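Local structure of hypothetical protein MG027 (Mycoplasma genitalium, 1Q8C) at residues Q57-I60 with V61-F64; L110-Q113 with K114-T118. The protein is of unknown function but has the all-helical fold of NusB proteins, and so may, like some of these, act in RNA binding or transcription. All coordinates share one frame; numbering follows the deposited sequence.

Contact 1: residues Q57-I60 with V61-F64. With NA (sodium ion), chain K.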
loop_
_atom_site.group_PDB
_atom_site.type_symbol
_atom_site.label_atom_id
_atom_site.label_comp_id
_atom_site.label_asym_id
_atom_site.label_seq_id
_atom_site.Cartn_x
_atom_site.Cartn_y
_atom_site.Cartn_z
ATOM N N GLN A 57 2.635 9.663 -7.841
ATOM C CA GLN A 57 2.315 9.363 -6.442
ATOM C C GLN A 57 0.880 9.814 -6.055
ATOM O O GLN A 57 0.184 9.140 -5.306
ATOM C CB GLN A 57 3.318 10.080 -5.530
ATOM C CG GLN A 57 4.727 9.521 -5.537
ATOM C CD GLN A 57 5.695 10.389 -4.778
ATOM O OE1 GLN A 57 6.244 9.973 -3.773
ATOM N NE2 GLN A 57 5.899 11.593 -5.249
ATOM N N LYS A 58 0.484 10.979 -6.554
ATOM C CA LYS A 58 -0.839 11.554 -6.320
ATOM C C LYS A 58 -1.937 10.696 -6.924
ATOM O O LYS A 58 -3.071 10.698 -6.429
ATOM C CB LYS A 58 -0.913 12.975 -6.932
ATOM C CG LYS A 58 -0.203 14.059 -6.085
ATOM C CD LYS A 58 0.088 15.348 -6.903
ATOM C CE LYS A 58 0.950 16.333 -6.117
ATOM N NZ LYS A 58 1.128 17.686 -6.778
ATOM N N LEU A 59 -1.614 9.962 -7.983
ATOM C CA LEU A 59 -2.621 9.085 -8.597
ATOM C C LEU A 59 -2.806 7.828 -7.733
ATOM O O LEU A 59 -3.909 7.311 -7.642
ATOM C CB LEU A 59 -2.238 8.701 -10.024
ATOM C CG LEU A 59 -3.119 8.882 -11.282
ATOM C CD1 LEU A 59 -3.281 7.532 -12.005
ATOM C CD2 LEU A 59 -4.487 9.595 -11.069
ATOM N N ILE A 60 -1.738 7.357 -7.096
ATOM C CA ILE A 60 -1.821 6.217 -6.161
ATOM C C ILE A 60 -2.693 6.598 -4.956
ATOM O O ILE A 60 -3.552 5.835 -4.533
ATOM C CB ILE A 60 -0.387 5.766 -5.681
ATOM C CG1 ILE A 60 0.406 5.202 -6.858
ATOM C CG2 ILE A 60 -0.465 4.695 -4.549
ATOM C CD1 ILE A 60 1.904 4.957 -6.594
ATOM N N VAL A 61 -2.450 7.780 -4.404
ATOM C CA VAL A 61 -3.163 8.254 -3.225
ATOM C C VAL A 61 -4.638 8.517 -3.527
ATOM O O VAL A 61 -5.500 8.394 -2.663
ATOM C CB VAL A 61 -2.489 9.521 -2.684
ATOM C CG1 VAL A 61 -3.399 10.264 -1.666
ATOM C CG2 VAL A 61 -1.139 9.137 -2.085
ATOM N N LYS A 62 -4.915 8.872 -4.764
ATOM C CA LYS A 62 -6.259 9.091 -5.228
ATOM C C LYS A 62 -7.014 7.744 -5.291
ATOM O O LYS A 62 -8.152 7.656 -4.845
ATOM C CB LYS A 62 -6.238 9.825 -6.587
ATOM C CG LYS A 62 -7.589 9.892 -7.342
ATOM C CD LYS A 62 -7.672 11.076 -8.333
ATOM C CE LYS A 62 -9.126 11.520 -8.602
ATOM N NZ LYS A 62 -9.852 10.721 -9.635
ATOM N N ALA A 63 -6.385 6.716 -5.843
ATOM C CA ALA A 63 -6.975 5.383 -5.901
ATOM C C ALA A 63 -7.208 4.849 -4.479
ATOM O O ALA A 63 -8.264 4.270 -4.190
ATOM C CB ALA A 63 -6.077 4.461 -6.691
ATOM N N PHE A 64 -6.224 5.059 -3.602
ATOM C CA PHE A 64 -6.305 4.694 -2.176
ATOM C C PHE A 64 -7.503 5.375 -1.478
ATOM O O PHE A 64 -8.254 4.735 -0.745
ATOM C CB PHE A 64 -5.010 5.117 -1.459
ATOM C CG PHE A 64 -5.130 5.171 0.025
ATOM C CD1 PHE A 64 -5.076 4.017 0.783
ATOM C CD2 PHE A 64 -5.318 6.368 0.666
ATOM C CE1 PHE A 64 -5.211 4.081 2.148
ATOM C CE2 PHE A 64 -5.457 6.437 2.032
ATOM C CZ PHE A 64 -5.398 5.305 2.771
HETATM NA NA NA K . -4.130 12.641 -4.781
HETATM O O HOH W 1 -3.008 14.644 -3.847
#
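Lys58 and Val61 meet beside a sodium ion on one turn of helix 55-81, part of the all-helical fold that this protein shares with NusB proteins. Four consecutive i to i+4 bonds define the turn: Val61, Lys62, Ala63 and Phe64 donate in order to the carbonyls of Gln57, Lys58, Leu59 and Ile60. The bond from Lys62 N to Lys58 O is the most bent, with an N-H...O angle of 138° against at least 159° in the other three; its tilt out of the carbonyl plane is simply the largest of four. Lys58 O is shared, since the sodium ion lies 2.8 Å from it, and the bent bond is consistent with that second partner.

Val61 can be followed outward from its backbone. CB lies 3.8 Å from Gln57 O. CG1, turned anti to its own backbone N (chi1 166°), comes within 4.0 Å of the sodium ion, and CG2 swings back over the preceding turn to 3.5 Å from Gln57 O. A methyl is no ligand, so CG1 merely flanks the ion; Lys58 adds CB at 3.9 Å from the metal. Beyond these two segments, Val61 and Lys58 both lean on Phe43 of helix 36-45, while Phe64 reaches Ile25 and Leu28 of helix 14-28. On the side of the ion away from Lys58 O, water 1 sits 2.5 Å from the sodium.

Contact 2: residues L110-Q113 with K114-T118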
loop_
_atom_site.group_PDB
_atom_site.type_symbol
_atom_site.label_atom_id
_atom_site.label_comp_id
_atom_site.label_asym_id
_atom_site.label_seq_id
_atom_site.Cartn_x
_atom_site.Cartn_y
_atom_site.Cartn_z
ATOM N N LEU A 110 -2.054 -2.328 -3.612
ATOM C CA LEU A 110 -3.415 -2.358 -4.137
ATOM C C LEU A 110 -3.749 -1.050 -4.835
ATOM O O LEU A 110 -4.354 -1.042 -5.901
ATOM C CB LEU A 110 -4.423 -2.550 -3.002
ATOM C CG LEU A 110 -4.364 -3.869 -2.228
ATOM C CD1 LEU A 110 -5.339 -3.913 -1.069
ATOM C CD2 LEU A 110 -4.680 -4.977 -3.172
ATOM N N SER A 111 -3.361 0.055 -4.210
ATOM C CA SER A 111 -3.659 1.382 -4.732
ATOM C C SER A 111 -2.910 1.600 -6.021
ATOM O O SER A 111 -3.444 2.201 -6.940
ATOM C CB SER A 111 -3.268 2.469 -3.723
ATOM O OG SER A 111 -3.936 2.279 -2.490
ATOM N N GLU A 112 -1.689 1.063 -6.094
ATOM C CA GLU A 112 -0.825 1.283 -7.233
ATOM C C GLU A 112 -1.237 0.421 -8.404
ATOM O O GLU A 112 -1.176 0.846 -9.551
ATOM C CB GLU A 112 0.655 1.024 -6.892
ATOM C CG GLU A 112 1.531 1.136 -8.136
ATOM C CD GLU A 112 3.028 0.981 -7.919
ATOM O OE1 GLU A 112 3.731 0.923 -8.952
ATOM O OE2 GLU A 112 3.500 0.934 -6.757
ATOM N N GLN A 113 -1.630 -0.812 -8.135
ATOM C CA GLN A 113 -2.071 -1.649 -9.227
ATOM C C GLN A 113 -3.323 -1.057 -9.837
ATOM O O GLN A 113 -3.536 -1.149 -11.041
ATOM C CB GLN A 113 -2.332 -3.073 -8.775
ATOM C CG GLN A 113 -2.654 -3.950 -9.964
ATOM C CD GLN A 113 -2.530 -5.427 -9.671
ATOM O OE1 GLN A 113 -1.675 -6.094 -10.230
ATOM N NE2 GLN A 113 -3.398 -5.939 -8.827
ATOM N N LYS A 114 -4.155 -0.463 -8.989
ATOM C CA LYS A 114 -5.383 0.191 -9.429
ATOM C C LYS A 114 -5.088 1.440 -10.271
ATOM O O LYS A 114 -5.672 1.641 -11.317
ATOM C CB LYS A 114 -6.230 0.582 -8.200
ATOM C CG LYS A 114 -7.529 1.329 -8.518
ATOM C CD LYS A 114 -8.549 0.405 -9.142
ATOM C CE LYS A 114 -9.929 0.603 -8.550
ATOM N NZ LYS A 114 -10.193 -0.280 -7.356
ATOM N N ALA A 115 -4.171 2.285 -9.815
ATOM C CA ALA A 115 -3.906 3.559 -10.501
ATOM C C ALA A 115 -3.054 3.395 -11.770
ATOM O O ALA A 115 -3.307 4.002 -12.810
ATOM C CB ALA A 115 -3.221 4.498 -9.543
ATOM N N HIS A 116 -2.032 2.558 -11.663
ATOM C CA HIS A 116 -0.998 2.457 -12.679
ATOM C C HIS A 116 -0.896 1.093 -13.358
ATOM O O HIS A 116 -0.179 0.951 -14.332
ATOM C CB HIS A 116 0.324 2.817 -12.046
ATOM C CG HIS A 116 0.377 4.226 -11.561
ATOM N ND1 HIS A 116 0.179 5.305 -12.398
ATOM C CD2 HIS A 116 0.600 4.741 -10.328
ATOM C CE1 HIS A 116 0.304 6.423 -11.707
ATOM N NE2 HIS A 116 0.568 6.110 -10.450
ATOM N N ASN A 117 -1.608 0.100 -12.838
ATOM C CA ASN A 117 -1.646 -1.229 -13.449
ATOM C C ASN A 117 -0.262 -1.889 -13.435
ATOM O O ASN A 117 0.072 -2.654 -14.320
ATOM C CB ASN A 117 -2.231 -1.161 -14.869
ATOM C CG ASN A 117 -3.695 -0.745 -14.876
ATOM O OD1 ASN A 117 -4.066 0.282 -15.453
ATOM N ND2 ASN A 117 -4.539 -1.552 -14.239
ATOM N N THR A 118 0.530 -1.569 -12.417
ATOM C CA THR A 118 1.852 -2.138 -12.271
ATOM C C THR A 118 1.716 -3.656 -12.197
ATOM O O THR A 118 0.771 -4.128 -11.593
ATOM C CB THR A 118 2.481 -1.628 -10.978
ATOM O OG1 THR A 118 2.570 -0.205 -11.023
ATOM C CG2 THR A 118 3.911 -2.101 -10.863
#
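Leu110 O accepts from Lys114 N and Ser111 O from Ala115 N in regular i to i+4 bonds, and Glu112 O takes a 2.9 Å bond from His116 N, but the pattern frays at Asn117, which has positive phi. A weak bond of 3.4 Å joins Asn117 N to Glu112 O. Gln113 O also receives a weak bond from Asn117 N, with an N-H...O angle of only 126°.

Across this turn, the Glu112 carboxylate and the Thr118 hydroxyl are bridged. Thr118 OG1 donates to Glu112 OE1 at 2.6 Å, meeting it on the anti side and 28° out of the carboxylate plane. With chi1 at 175°, Glu112 sends CG away from its backbone N and runs extended, so that CG itself passes 3.3 Å from Thr118 OG1; the threonine side chain slants across the end of the glutamate chain. The other oxygen, OE2, forms a salt bridge with Arg18, and this second anchor would restrict rotation of the carboxylate.

Within 114-118, Ala115 CB sits over the margin of one face of the neighbouring His116 ring, 3.9 Å from its plane. His116 NE2 bonds to Trp56 O, and the two rings stack, fastening this end to helix 55-81. Leu123 of helix 120-133 touches Glu112, Gln113 and Thr118. The arrangement is that of a helix C-terminus with a left-handed residue, here Asn117, turning the chain toward the next helix.

Contact 1 comes first along the chain, on helix 55-81, and contact 2 follows at the end of helix 100-116, the next helix in order. Their centres are about 9 Å apart, and each lies about 10 Å from the centre of the chain. They touch directly: Phe64 CB packs 3.2 Å from Ser111 OG, a hydroxyl hydrogen-bonded to Leu107 O of its own helix, and Ala63 CB is 3.5 Å from Ser111 O. Leu59 O also lies 3.5 Å from Ala115 CB. Ser111, Ala63 and Ala115 thus lie at several of the closest approaches, alongside Phe64, Leu59 and Ile60. The pair packs two helices of the NusB-like all-helical fold against each other.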